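PDB 4ZA6: TetR family transcriptional regulator from Rhodococcus erythropolis, which probably represses transcription of the quorum-sensing signal degradation gene qsdA, as the TetR-family regulator QsdR. Local coordinates for residues A[13-18]-A[52-57]; A[61-66]-A[83-88]; A[77-82]-A[175-180]; A[123-128]-A[142-147]. All coordinates share one frame; numbering follows the deposited sequence.

Contact 1: A[13-18]-A[52-57]; sequences TAASMY and GTVLAE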
loop_
_atom_site.group_PDB
_atom_site.type_symbol
_atom_site.label_atom_id
_atom_site.label_comp_id
_atom_site.label_asym_id
_atom_site.label_seq_id
_atom_site.Cartn_x
_atom_site.Cartn_y
_atom_site.Cartn_z
ATOM N N THR A 13 -5.908 -3.089 -17.572
ATOM C CA THR A 13 -6.722 -2.030 -18.164
ATOM C C THR A 13 -7.188 -1.074 -17.083
ATOM O O THR A 13 -7.083 0.134 -17.260
ATOM C CB THR A 13 -7.836 -2.632 -19.065
ATOM O OG1 THR A 13 -7.234 -3.552 -20.003
ATOM C CG2 THR A 13 -8.609 -1.573 -19.830
ATOM N N ALA A 14 -7.668 -1.613 -15.953
ATOM C CA ALA A 14 -8.118 -0.816 -14.796
ATOM C C ALA A 14 -6.955 0.025 -14.212
ATOM O O ALA A 14 -7.148 1.194 -13.913
ATOM C CB ALA A 14 -8.708 -1.723 -13.740
ATOM N N ALA A 15 -5.740 -0.553 -14.144
ATOM C CA ALA A 15 -4.508 0.105 -13.693
ATOM C C ALA A 15 -4.132 1.264 -14.623
ATOM O O ALA A 15 -3.708 2.308 -14.124
ATOM C CB ALA A 15 -3.366 -0.905 -13.612
ATOM N N SER A 16 -4.337 1.121 -15.956
ATOM C CA SER A 16 -4.046 2.221 -16.893
ATOM C C SER A 16 -4.984 3.421 -16.674
ATOM O O SER A 16 -4.562 4.561 -16.817
ATOM C CB SER A 16 -4.046 1.751 -18.352
ATOM O OG SER A 16 -5.302 1.865 -19.005
ATOM N N MET A 17 -6.247 3.156 -16.308
ATOM C CA MET A 17 -7.232 4.185 -16.005
ATOM C C MET A 17 -6.807 4.939 -14.742
ATOM O O MET A 17 -6.865 6.163 -14.733
ATOM C CB MET A 17 -8.626 3.567 -15.823
ATOM C CG MET A 17 -9.230 3.056 -17.115
ATOM S SD MET A 17 -10.690 2.010 -16.838
ATOM C CE MET A 17 -11.947 3.250 -16.751
ATOM N N TYR A 18 -6.324 4.215 -13.706
ATOM C CA TYR A 18 -5.834 4.808 -12.450
ATOM C C TYR A 18 -4.623 5.707 -12.740
ATOM O O TYR A 18 -4.641 6.879 -12.378
ATOM C CB TYR A 18 -5.503 3.728 -11.397
ATOM C CG TYR A 18 -4.743 4.238 -10.179
ATOM C CD1 TYR A 18 -5.325 5.138 -9.293
ATOM C CD2 TYR A 18 -3.453 3.790 -9.902
ATOM C CE1 TYR A 18 -4.626 5.625 -8.187
ATOM C CE2 TYR A 18 -2.740 4.271 -8.806
ATOM C CZ TYR A 18 -3.332 5.186 -7.946
ATOM O OH TYR A 18 -2.637 5.641 -6.854
ATOM N N GLY A 52 -9.202 -1.840 -5.272
ATOM C CA GLY A 52 -8.354 -2.371 -4.210
ATOM C C GLY A 52 -7.231 -3.239 -4.752
ATOM O O GLY A 52 -6.096 -3.128 -4.301
ATOM N N THR A 53 -7.526 -4.083 -5.752
ATOM C CA THR A 53 -6.531 -4.966 -6.397
ATOM C C THR A 53 -5.502 -4.140 -7.123
ATOM O O THR A 53 -4.319 -4.428 -7.018
ATOM C CB THR A 53 -7.254 -5.926 -7.351
ATOM O OG1 THR A 53 -8.194 -6.674 -6.585
ATOM C CG2 THR A 53 -6.293 -6.856 -8.111
ATOM N N VAL A 54 -5.965 -3.115 -7.871
ATOM C CA VAL A 54 -5.153 -2.194 -8.660
ATOM C C VAL A 54 -4.172 -1.468 -7.719
ATOM O O VAL A 54 -2.969 -1.430 -7.980
ATOM C CB VAL A 54 -6.091 -1.216 -9.441
ATOM C CG1 VAL A 54 -5.359 0.053 -9.898
ATOM C CG2 VAL A 54 -6.749 -1.919 -10.636
ATOM N N LEU A 55 -4.695 -0.930 -6.613
ATOM C CA LEU A 55 -3.915 -0.201 -5.612
ATOM C C LEU A 55 -2.981 -1.106 -4.828
ATOM O O LEU A 55 -1.892 -0.671 -4.484
ATOM C CB LEU A 55 -4.841 0.575 -4.669
ATOM C CG LEU A 55 -5.685 1.665 -5.327
ATOM C CD1 LEU A 55 -6.636 2.315 -4.316
ATOM C CD2 LEU A 55 -4.806 2.689 -6.026
ATOM N N ALA A 56 -3.385 -2.368 -4.583
ATOM C CA ALA A 56 -2.538 -3.350 -3.891
ATOM C C ALA A 56 -1.330 -3.702 -4.771
ATOM O O ALA A 56 -0.225 -3.805 -4.263
ATOM C CB ALA A 56 -3.341 -4.605 -3.596
ATOM N N GLU A 57 -1.535 -3.884 -6.092
ATOM C CA GLU A 57 -0.425 -4.195 -7.006
ATOM C C GLU A 57 0.559 -3.003 -7.084
ATOM O O GLU A 57 1.762 -3.222 -7.094
ATOM C CB GLU A 57 -0.941 -4.596 -8.408
ATOM C CG GLU A 57 -1.609 -5.965 -8.428
ATOM C CD GLU A 57 -1.909 -6.550 -9.794
ATOM O OE1 GLU A 57 -1.548 -5.921 -10.814
ATOM O OE2 GLU A 57 -2.525 -7.637 -9.844
#

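Contact 2: A[61-66]-A[83-88]; sequences RTYRKA and GRVMRS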
loop_
_atom_site.group_PDB
_atom_site.type_symbol
_atom_site.label_atom_id
_atom_site.label_comp_id
_atom_site.label_asym_id
_atom_site.label_seq_id
_atom_site.Cartn_x
_atom_site.Cartn_y
_atom_site.Cartn_z
ATOM N N ARG A 61 4.661 -2.842 -5.963
ATOM C CA ARG A 61 5.718 -2.215 -6.785
ATOM C C ARG A 61 6.488 -1.128 -6.006
ATOM O O ARG A 61 7.709 -1.078 -6.071
ATOM C CB ARG A 61 5.131 -1.635 -8.078
ATOM C CG ARG A 61 4.682 -2.722 -9.078
ATOM C CD ARG A 61 4.336 -2.147 -10.450
ATOM N NE ARG A 61 3.245 -1.156 -10.412
ATOM C CZ ARG A 61 1.959 -1.438 -10.579
ATOM N NH1 ARG A 61 1.568 -2.689 -10.778
ATOM N NH2 ARG A 61 1.055 -0.470 -10.559
ATOM N N THR A 62 5.780 -0.316 -5.210
ATOM C CA THR A 62 6.366 0.746 -4.374
ATOM C C THR A 62 7.301 0.150 -3.320
ATOM O O THR A 62 8.445 0.607 -3.191
ATOM C CB THR A 62 5.246 1.621 -3.784
ATOM O OG1 THR A 62 4.570 2.210 -4.881
ATOM C CG2 THR A 62 5.769 2.732 -2.855
ATOM N N TYR A 63 6.827 -0.889 -2.601
ATOM C CA TYR A 63 7.585 -1.598 -1.558
ATOM C C TYR A 63 8.862 -2.234 -2.125
ATOM O O TYR A 63 9.925 -2.112 -1.522
ATOM C CB TYR A 63 6.713 -2.701 -0.941
ATOM C CG TYR A 63 6.051 -2.329 0.367
ATOM C CD1 TYR A 63 6.696 -2.541 1.585
ATOM C CD2 TYR A 63 4.748 -1.852 0.399
ATOM C CE1 TYR A 63 6.084 -2.218 2.799
ATOM C CE2 TYR A 63 4.135 -1.501 1.602
ATOM C CZ TYR A 63 4.790 -1.729 2.803
ATOM O OH TYR A 63 4.191 -1.392 3.998
ATOM N N ARG A 64 8.744 -2.935 -3.270
ATOM C CA ARG A 64 9.848 -3.639 -3.929
ATOM C C ARG A 64 10.937 -2.684 -4.351
ATOM O O ARG A 64 12.113 -3.017 -4.246
ATOM C CB ARG A 64 9.343 -4.434 -5.152
ATOM C CG ARG A 64 8.279 -5.496 -4.818
ATOM C CD ARG A 64 8.854 -6.761 -4.220
ATOM N NE ARG A 64 7.811 -7.747 -3.926
ATOM C CZ ARG A 64 7.850 -8.561 -2.884
ATOM N NH1 ARG A 64 8.860 -8.507 -2.030
ATOM N NH2 ARG A 64 6.867 -9.425 -2.673
ATOM N N LYS A 65 10.553 -1.510 -4.856
ATOM C CA LYS A 65 11.502 -0.482 -5.281
ATOM C C LYS A 65 12.212 0.045 -4.038
ATOM O O LYS A 65 13.436 0.052 -3.996
ATOM C CB LYS A 65 10.773 0.649 -6.039
ATOM C CG LYS A 65 11.720 1.680 -6.656
ATOM C CD LYS A 65 10.974 2.820 -7.316
ATOM C CE LYS A 65 11.911 3.878 -7.852
ATOM N NZ LYS A 65 11.178 4.995 -8.506
ATOM N N ALA A 66 11.460 0.378 -2.989
ATOM C CA ALA A 66 12.059 0.876 -1.752
ATOM C C ALA A 66 13.008 -0.135 -1.111
ATOM O O ALA A 66 14.037 0.278 -0.603
ATOM C CB ALA A 66 10.983 1.298 -0.765
ATOM N N GLY A 83 10.122 4.901 5.221
ATOM C CA GLY A 83 10.237 6.318 4.910
ATOM C C GLY A 83 10.113 6.540 3.413
ATOM O O GLY A 83 9.349 7.402 2.974
ATOM N N ARG A 84 10.833 5.713 2.613
ATOM C CA ARG A 84 10.822 5.743 1.147
ATOM C C ARG A 84 9.429 5.471 0.590
ATOM O O ARG A 84 8.966 6.221 -0.287
ATOM C CB ARG A 84 11.815 4.728 0.573
ATOM C CG ARG A 84 13.254 5.202 0.598
ATOM C CD ARG A 84 14.206 4.114 0.144
ATOM N NE ARG A 84 15.591 4.560 0.276
ATOM C CZ ARG A 84 16.258 5.203 -0.671
ATOM N NH1 ARG A 84 15.674 5.479 -1.832
ATOM N NH2 ARG A 84 17.511 5.581 -0.465
ATOM N N VAL A 85 8.773 4.382 1.066
ATOM C CA VAL A 85 7.430 3.997 0.633
ATOM C C VAL A 85 6.452 5.161 0.948
ATOM O O VAL A 85 5.741 5.612 0.063
ATOM C CB VAL A 85 6.966 2.655 1.279
ATOM C CG1 VAL A 85 5.470 2.414 1.047
ATOM C CG2 VAL A 85 7.765 1.480 0.741
ATOM N N MET A 86 6.458 5.669 2.189
ATOM C CA MET A 86 5.535 6.744 2.582
ATOM C C MET A 86 5.692 8.037 1.789
ATOM O O MET A 86 4.689 8.639 1.402
ATOM C CB MET A 86 5.579 6.995 4.083
ATOM C CG MET A 86 5.009 5.849 4.863
ATOM S SD MET A 86 4.782 6.265 6.598
ATOM C CE MET A 86 6.454 5.990 7.239
ATOM N N ARG A 87 6.937 8.446 1.528
ATOM C CA ARG A 87 7.212 9.649 0.752
ATOM C C ARG A 87 6.871 9.462 -0.712
ATOM O O ARG A 87 6.429 10.416 -1.346
ATOM C CB ARG A 87 8.651 10.130 0.969
ATOM C CG ARG A 87 8.838 10.697 2.362
ATOM C CD ARG A 87 10.203 11.316 2.586
ATOM N NE ARG A 87 11.095 10.359 3.234
ATOM C CZ ARG A 87 11.412 10.367 4.526
ATOM N NH1 ARG A 87 10.966 11.327 5.322
ATOM N NH2 ARG A 87 12.208 9.434 5.021
ATOM N N SER A 88 6.999 8.213 -1.238
ATOM C CA SER A 88 6.639 7.905 -2.628
ATOM C C SER A 88 5.114 7.979 -2.793
ATOM O O SER A 88 4.618 8.543 -3.762
ATOM C CB SER A 88 7.159 6.528 -3.030
ATOM O OG SER A 88 6.774 6.243 -4.363
#

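Contact 3: A[77-82]-A[175-180]; sequences YILDVF and DLIALL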
loop_
_atom_site.group_PDB
_atom_site.type_symbol
_atom_site.label_atom_id
_atom_site.label_comp_id
_atom_site.label_asym_id
_atom_site.label_seq_id
_atom_site.Cartn_x
_atom_site.Cartn_y
_atom_site.Cartn_z
ATOM N N TYR A 77 17.378 -0.211 8.278
ATOM C CA TYR A 77 16.958 -0.571 6.910
ATOM C C TYR A 77 15.446 -0.539 6.827
ATOM O O TYR A 77 14.911 -0.015 5.848
ATOM C CB TYR A 77 17.505 -1.955 6.505
ATOM C CG TYR A 77 16.932 -2.530 5.226
ATOM C CD1 TYR A 77 17.460 -2.189 3.986
ATOM C CD2 TYR A 77 15.882 -3.444 5.260
ATOM C CE1 TYR A 77 16.945 -2.728 2.809
ATOM C CE2 TYR A 77 15.362 -3.993 4.089
ATOM C CZ TYR A 77 15.890 -3.623 2.866
ATOM O OH TYR A 77 15.382 -4.158 1.708
ATOM N N ILE A 78 14.750 -1.120 7.837
ATOM C CA ILE A 78 13.289 -1.164 7.881
ATOM C C ILE A 78 12.755 0.257 7.922
ATOM O O ILE A 78 11.833 0.582 7.183
ATOM C CB ILE A 78 12.779 -2.026 9.068
ATOM C CG1 ILE A 78 13.211 -3.511 8.903
ATOM C CG2 ILE A 78 11.256 -1.904 9.214
ATOM C CD1 ILE A 78 13.395 -4.279 10.231
ATOM N N LEU A 79 13.392 1.127 8.738
ATOM C CA LEU A 79 13.012 2.526 8.814
ATOM C C LEU A 79 13.193 3.220 7.471
ATOM O O LEU A 79 12.310 3.966 7.049
ATOM C CB LEU A 79 13.747 3.267 9.940
ATOM C CG LEU A 79 13.196 3.041 11.354
ATOM C CD1 LEU A 79 14.157 3.642 12.409
ATOM C CD2 LEU A 79 11.852 3.714 11.547
ATOM N N ASP A 80 14.285 2.935 6.783
ATOM C CA ASP A 80 14.537 3.517 5.470
ATOM C C ASP A 80 13.497 3.082 4.425
ATOM O O ASP A 80 13.029 3.918 3.653
ATOM C CB ASP A 80 15.951 3.182 4.993
ATOM C CG ASP A 80 16.406 4.011 3.812
ATOM O OD1 ASP A 80 15.860 5.122 3.611
ATOM O OD2 ASP A 80 17.354 3.602 3.151
ATOM N N VAL A 81 13.159 1.786 4.381
ATOM C CA VAL A 81 12.156 1.257 3.422
ATOM C C VAL A 81 10.821 1.991 3.643
ATOM O O VAL A 81 10.253 2.501 2.680
ATOM C CB VAL A 81 11.972 -0.279 3.563
ATOM C CG1 VAL A 81 10.720 -0.768 2.836
ATOM C CG2 VAL A 81 13.212 -1.032 3.074
ATOM N N PHE A 82 10.356 2.079 4.910
ATOM C CA PHE A 82 9.073 2.729 5.252
ATOM C C PHE A 82 9.029 4.192 4.940
ATOM O O PHE A 82 8.001 4.665 4.463
ATOM C CB PHE A 82 8.662 2.464 6.713
ATOM C CG PHE A 82 7.853 1.199 6.815
ATOM C CD1 PHE A 82 6.466 1.231 6.701
ATOM C CD2 PHE A 82 8.478 -0.032 6.964
ATOM C CE1 PHE A 82 5.719 0.057 6.744
ATOM C CE2 PHE A 82 7.729 -1.211 6.980
ATOM C CZ PHE A 82 6.356 -1.154 6.876
ATOM N N ASP A 175 8.342 7.098 14.022
ATOM C CA ASP A 175 8.556 7.026 15.471
ATOM C C ASP A 175 7.858 5.786 16.021
ATOM O O ASP A 175 8.420 5.093 16.874
ATOM C CB ASP A 175 8.014 8.287 16.156
ATOM C CG ASP A 175 8.814 9.554 15.940
ATOM O OD1 ASP A 175 10.034 9.451 15.737
ATOM O OD2 ASP A 175 8.222 10.658 16.050
ATOM N N LEU A 176 6.651 5.489 15.500
ATOM C CA LEU A 176 5.848 4.308 15.877
ATOM C C LEU A 176 6.503 2.997 15.417
ATOM O O LEU A 176 6.497 2.022 16.170
ATOM C CB LEU A 176 4.424 4.425 15.339
ATOM C CG LEU A 176 3.514 5.404 16.102
ATOM C CD1 LEU A 176 2.286 5.745 15.275
ATOM C CD2 LEU A 176 3.072 4.827 17.468
ATOM N N ILE A 177 7.102 2.986 14.206
ATOM C CA ILE A 177 7.849 1.823 13.687
ATOM C C ILE A 177 9.048 1.559 14.594
ATOM O O ILE A 177 9.242 0.415 15.017
ATOM C CB ILE A 177 8.270 2.002 12.214
ATOM C CG1 ILE A 177 7.050 2.124 11.312
ATOM C CG2 ILE A 177 9.191 0.857 11.751
ATOM C CD1 ILE A 177 7.355 2.824 10.005
ATOM N N ALA A 178 9.836 2.623 14.903
ATOM C CA ALA A 178 11.001 2.546 15.805
ATOM C C ALA A 178 10.588 1.931 17.151
ATOM O O ALA A 178 11.174 0.945 17.570
ATOM C CB ALA A 178 11.573 3.932 16.041
ATOM N N LEU A 179 9.527 2.483 17.783
ATOM C CA LEU A 179 8.971 2.000 19.054
ATOM C C LEU A 179 8.549 0.551 18.962
ATOM O O LEU A 179 8.849 -0.216 19.863
ATOM C CB LEU A 179 7.778 2.881 19.462
ATOM C CG LEU A 179 7.021 2.506 20.723
ATOM C CD1 LEU A 179 7.830 2.848 22.001
ATOM C CD2 LEU A 179 5.665 3.179 20.738
ATOM N N LEU A 180 7.895 0.152 17.863
ATOM C CA LEU A 180 7.504 -1.239 17.674
ATOM C C LEU A 180 8.734 -2.164 17.541
ATOM O O LEU A 180 8.699 -3.292 18.016
ATOM C CB LEU A 180 6.601 -1.388 16.447
ATOM C CG LEU A 180 5.459 -2.365 16.657
ATOM C CD1 LEU A 180 4.177 -1.645 16.964
ATOM C CD2 LEU A 180 5.301 -3.308 15.471
#

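Contact 4: A[123-128]-A[142-147]; sequences ITAEIL and SPQVLG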
loop_
_atom_site.group_PDB
_atom_site.type_symbol
_atom_site.label_atom_id
_atom_site.label_comp_id
_atom_site.label_asym_id
_atom_site.label_seq_id
_atom_site.Cartn_x
_atom_site.Cartn_y
_atom_site.Cartn_z
ATOM N N ILE A 123 4.295 -8.098 2.738
ATOM C CA ILE A 123 5.626 -7.636 2.298
ATOM C C ILE A 123 6.410 -7.182 3.525
ATOM O O ILE A 123 7.593 -7.520 3.636
ATOM C CB ILE A 123 5.568 -6.530 1.211
ATOM C CG1 ILE A 123 4.893 -7.059 -0.088
ATOM C CG2 ILE A 123 6.992 -5.994 0.918
ATOM C CD1 ILE A 123 4.565 -5.986 -1.120
ATOM N N THR A 124 5.751 -6.472 4.491
ATOM C CA THR A 124 6.453 -6.080 5.730
ATOM C C THR A 124 6.969 -7.327 6.493
ATOM O O THR A 124 8.112 -7.340 6.919
ATOM C CB THR A 124 5.620 -5.150 6.624
ATOM O OG1 THR A 124 5.194 -4.024 5.854
ATOM C CG2 THR A 124 6.413 -4.668 7.866
ATOM N N ALA A 125 6.117 -8.373 6.619
ATOM C CA ALA A 125 6.431 -9.651 7.265
ATOM C C ALA A 125 7.686 -10.296 6.619
ATOM O O ALA A 125 8.543 -10.818 7.318
ATOM C CB ALA A 125 5.228 -10.597 7.143
ATOM N N GLU A 126 7.778 -10.238 5.294
ATOM C CA GLU A 126 8.895 -10.758 4.493
ATOM C C GLU A 126 10.195 -9.971 4.812
ATOM O O GLU A 126 11.264 -10.577 4.992
ATOM C CB GLU A 126 8.524 -10.680 3.007
ATOM C CG GLU A 126 9.606 -11.159 2.053
ATOM C CD GLU A 126 9.462 -10.621 0.644
ATOM O OE1 GLU A 126 8.316 -10.377 0.198
ATOM O OE2 GLU A 126 10.506 -10.469 -0.026
ATOM N N ILE A 127 10.091 -8.638 4.891
ATOM C CA ILE A 127 11.200 -7.736 5.242
ATOM C C ILE A 127 11.707 -8.098 6.656
ATOM O O ILE A 127 12.916 -8.231 6.867
ATOM C CB ILE A 127 10.789 -6.240 5.144
ATOM C CG1 ILE A 127 10.646 -5.795 3.678
ATOM C CG2 ILE A 127 11.804 -5.339 5.872
ATOM C CD1 ILE A 127 9.605 -4.662 3.450
ATOM N N LEU A 128 10.781 -8.268 7.604
ATOM C CA LEU A 128 11.102 -8.634 8.982
ATOM C C LEU A 128 11.783 -9.985 9.060
ATOM O O LEU A 128 12.817 -10.104 9.724
ATOM C CB LEU A 128 9.854 -8.609 9.882
ATOM C CG LEU A 128 9.208 -7.242 10.094
ATOM C CD1 LEU A 128 7.908 -7.362 10.859
ATOM C CD2 LEU A 128 10.156 -6.272 10.783
ATOM N N SER A 142 5.784 -12.703 16.034
ATOM C CA SER A 142 6.046 -13.201 14.682
ATOM C C SER A 142 6.126 -12.073 13.646
ATOM O O SER A 142 5.502 -11.021 13.855
ATOM C CB SER A 142 4.999 -14.244 14.282
ATOM O OG SER A 142 3.779 -13.638 13.882
ATOM N N PRO A 143 6.890 -12.260 12.540
ATOM C CA PRO A 143 6.943 -11.222 11.491
ATOM C C PRO A 143 5.552 -10.842 10.966
ATOM O O PRO A 143 5.362 -9.698 10.585
ATOM C CB PRO A 143 7.771 -11.889 10.383
ATOM C CG PRO A 143 8.592 -12.892 11.079
ATOM C CD PRO A 143 7.729 -13.425 12.169
ATOM N N GLN A 144 4.606 -11.815 10.926
ATOM C CA GLN A 144 3.228 -11.653 10.456
ATOM C C GLN A 144 2.486 -10.741 11.402
ATOM O O GLN A 144 1.796 -9.828 10.946
ATOM C CB GLN A 144 2.491 -13.021 10.332
ATOM C CG GLN A 144 2.956 -13.902 9.157
ATOM C CD GLN A 144 4.344 -14.510 9.325
ATOM O OE1 GLN A 144 4.771 -14.922 10.424
ATOM N NE2 GLN A 144 5.091 -14.561 8.228
ATOM N N VAL A 145 2.655 -10.964 12.719
ATOM C CA VAL A 145 2.048 -10.128 13.772
ATOM C C VAL A 145 2.636 -8.699 13.724
ATOM O O VAL A 145 1.886 -7.717 13.712
ATOM C CB VAL A 145 2.162 -10.784 15.191
ATOM C CG1 VAL A 145 1.784 -9.793 16.296
ATOM C CG2 VAL A 145 1.285 -12.031 15.273
ATOM N N LEU A 146 3.965 -8.584 13.665
ATOM C CA LEU A 146 4.603 -7.260 13.613
ATOM C C LEU A 146 4.363 -6.490 12.301
ATOM O O LEU A 146 4.228 -5.276 12.340
ATOM C CB LEU A 146 6.093 -7.340 13.930
ATOM C CG LEU A 146 6.461 -7.911 15.278
ATOM C CD1 LEU A 146 7.920 -8.170 15.321
ATOM C CD2 LEU A 146 6.065 -6.978 16.417
ATOM N N GLY A 147 4.317 -7.200 11.176
ATOM C CA GLY A 147 4.058 -6.633 9.851
ATOM C C GLY A 147 2.676 -6.006 9.791
ATOM O O GLY A 147 2.531 -4.861 9.366
#

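Contact 1: A[13-18]-A[52-57]
V54 and Y18 are aimed at each other by their first torsions. The valine sets CG1 opposite its backbone N (chi1 160°), which leaves CG2 beside that nitrogen, and the two methyls spread across the facing helix. CG2 meets the methyl of A14, with 3.7 Å between V54 CG2 and A14 CB, while CG1 reaches over the backbone to A15, at 3.9 Å from V54 CG1 to A15 CA. The same CG1 also touches the root of the tyrosine, V54 CG1 lying 4.0 Å from Y18 CB. Y18 in turn carries its ring opposite its own N and beside its carbonyl carbon (chi1 169°), a torsion that brings one ring face up to L55. There the leucine presses a single methyl onto the phenol end, 3.5 Å separating L55 CD2 from Y18 CZ, a CH-pi contact in which the methyl stands above the ring and is shifted towards its rim. The short segments cross at 76°, with their axes 9.5 Å apart. L98 of helix 93-101 touches both Y18 and L55, and the Y18 hydroxyl is hydrogen-bonded to a bound methylpentanediol, probably from the crystallisation liquor. Between the first helix of the DNA-binding region and helix 47-69 the joint is thus made of methyls and a ring face. Its fit rests on complementary shape and dispersion rather than on directed bonds.

Contact 2: A[61-66]-A[83-88]
The Y63 ring takes the isopropyl group of V85 over one face. Both methyls lie on that side: V85 CG2 stands near the root of the ring, 4.2 Å from Y63 CG, and V85 CG1 approaches the far rim, 4.2 Å from Y63 CE2. These are loose van der Waals distances, and the two side chains pass at a slant. V85 is the centre of the contact because its two branches serve different neighbours. CG2, placed beside the valine's own backbone N, dips towards the opposite helix, where V85 CG2 is 3.6 Å from A66 CB and also close to the backbone at Y63. CG1, pointing opposite that N (chi1 168°), meets the threonine methyl, with 3.9 Å between V85 CG1 and T62 CG2. T62 divides its two branches by chemistry: the methyl faces V85 and S88, S88 OG being 4.0 Å from T62 CG2, whereas its hydroxyl is hydrogen-bonded to A58 O one turn back in its own helix. At the other end A66 packs its methyl on the base of an arginine, A66 CB lying 3.8 Å from R84 CB. The R84 chain then runs out extended, and its NE forms a long, weak ion pair with D80. The axes of segments 61-66 and 83-88 come within 9.0 Å, at 135°, a slanting pairing between helices 47-69 and 74-90. Helix 115-133 adjoins Y63 through S120, I123 and T124, while helix 170-181 packs against M86 on helix 74-90.

Contact 3: A[77-82]-A[175-180]
I78 O holds the backbone of F82 and also borders its ring: the distance from F82 N to I78 O is 3.1 Å, an ordinary helical hydrogen bond, and the same oxygen lies in the plane of the phenyl group at its edge. CB and the first ring carbon of F82 together meet the partner. I177 sends its longer branch there, with CG1 beside its backbone N (chi1 -63°), and I177 CD1 comes within 3.6 Å of F82 CB. The methyl is as near to the first ring carbon, 3.6 Å from I177 CD1 to F82 CG, and approaches the phenyl obliquely. The shorter branch serves the other side. I177 CG2 is 3.9 Å from L79 CD2, the leucine and isoleucine lying alongside each other, head to tail, and more distantly 4.3 Å from I78 CG2. L79 goes on to A178, where L79 CD2 rests 4.1 Å from A178 N. One isoleucine thus fits among I78, L79 and F82, which span about one turn, and C154 of helix 143-158 touches it as well. The axes of the two segments run 10.2 Å apart at 154°, a nearly antiparallel pair. The contact joins helices 74-90 and 170-181 inside the all-helical TetR-type C-terminal domain; in many relatives the last two helices of this domain form the dimer interface, though the assembly here holds one chain.

Contact 4: A[123-128]-A[142-147]
Apolar packing comes first, and L128 carries much of it. Its CG lies beside its own backbone N (chi1 -65°), which directs the branched end at the start of the opposite helix. L128 CD1 is 3.6 Å from L146 CB, the two leucine side chains set nearly perpendicular, while nearer the backbone L128 CB is 3.9 Å from P143 CB. T124 adds its methyl over a residue without a side chain, T124 CG2 lying 3.7 Å from G147 CA. Its hydroxyl is turned to S120 O within its own helix. Contacts between carbon and backbone oxygen make up a second group. P143 O receives a CA-H...O contact from the facing helix, 3.5 Å from A125 CA, with an angle of 136° at the hydrogen. In return P143 CB lies close to A125 O, at 3.3 Å. Only weak polar attraction is involved, yet the backbones come very near, and A125 CA is 4.5 Å from P143 CA. Within 142-147 itself, V145 N donates to S142 OG over 3.1 Å, an N-cap for helix 143-158, while P143 fills the first position of that helix. Alanine, proline and glycine along this face allow the segment axes to approach to 7.8 Å at 126°. This close, steeply inclined pair joins helices 115-133 and 143-158 within the all-helical TetR-type C-terminal domain.

In the fold
Contact 1 stands apart, joining the DNA-binding end to helix 47-69. Contact 2 follows on that same helix, its centre about 17 Å from that of contact 1. Contacts 2 and 3 share helix 74-90, with centres about 13 Å apart, and their segments alternate along the chain; contact 4 is nested inside the loop that contact 3 closes, their centres about 12 Å apart. Y63, F82 and T124 meet where contacts 2, 3 and 4 converge, and the R64-E126 salt bridge ties contact 2 to contact 4. Contacts 3 and 4 lie across the chain's centre from contact 1. Helix 47-69 therefore bridges the two regions, a plausible route for signals between the C-terminal bundle and DNA.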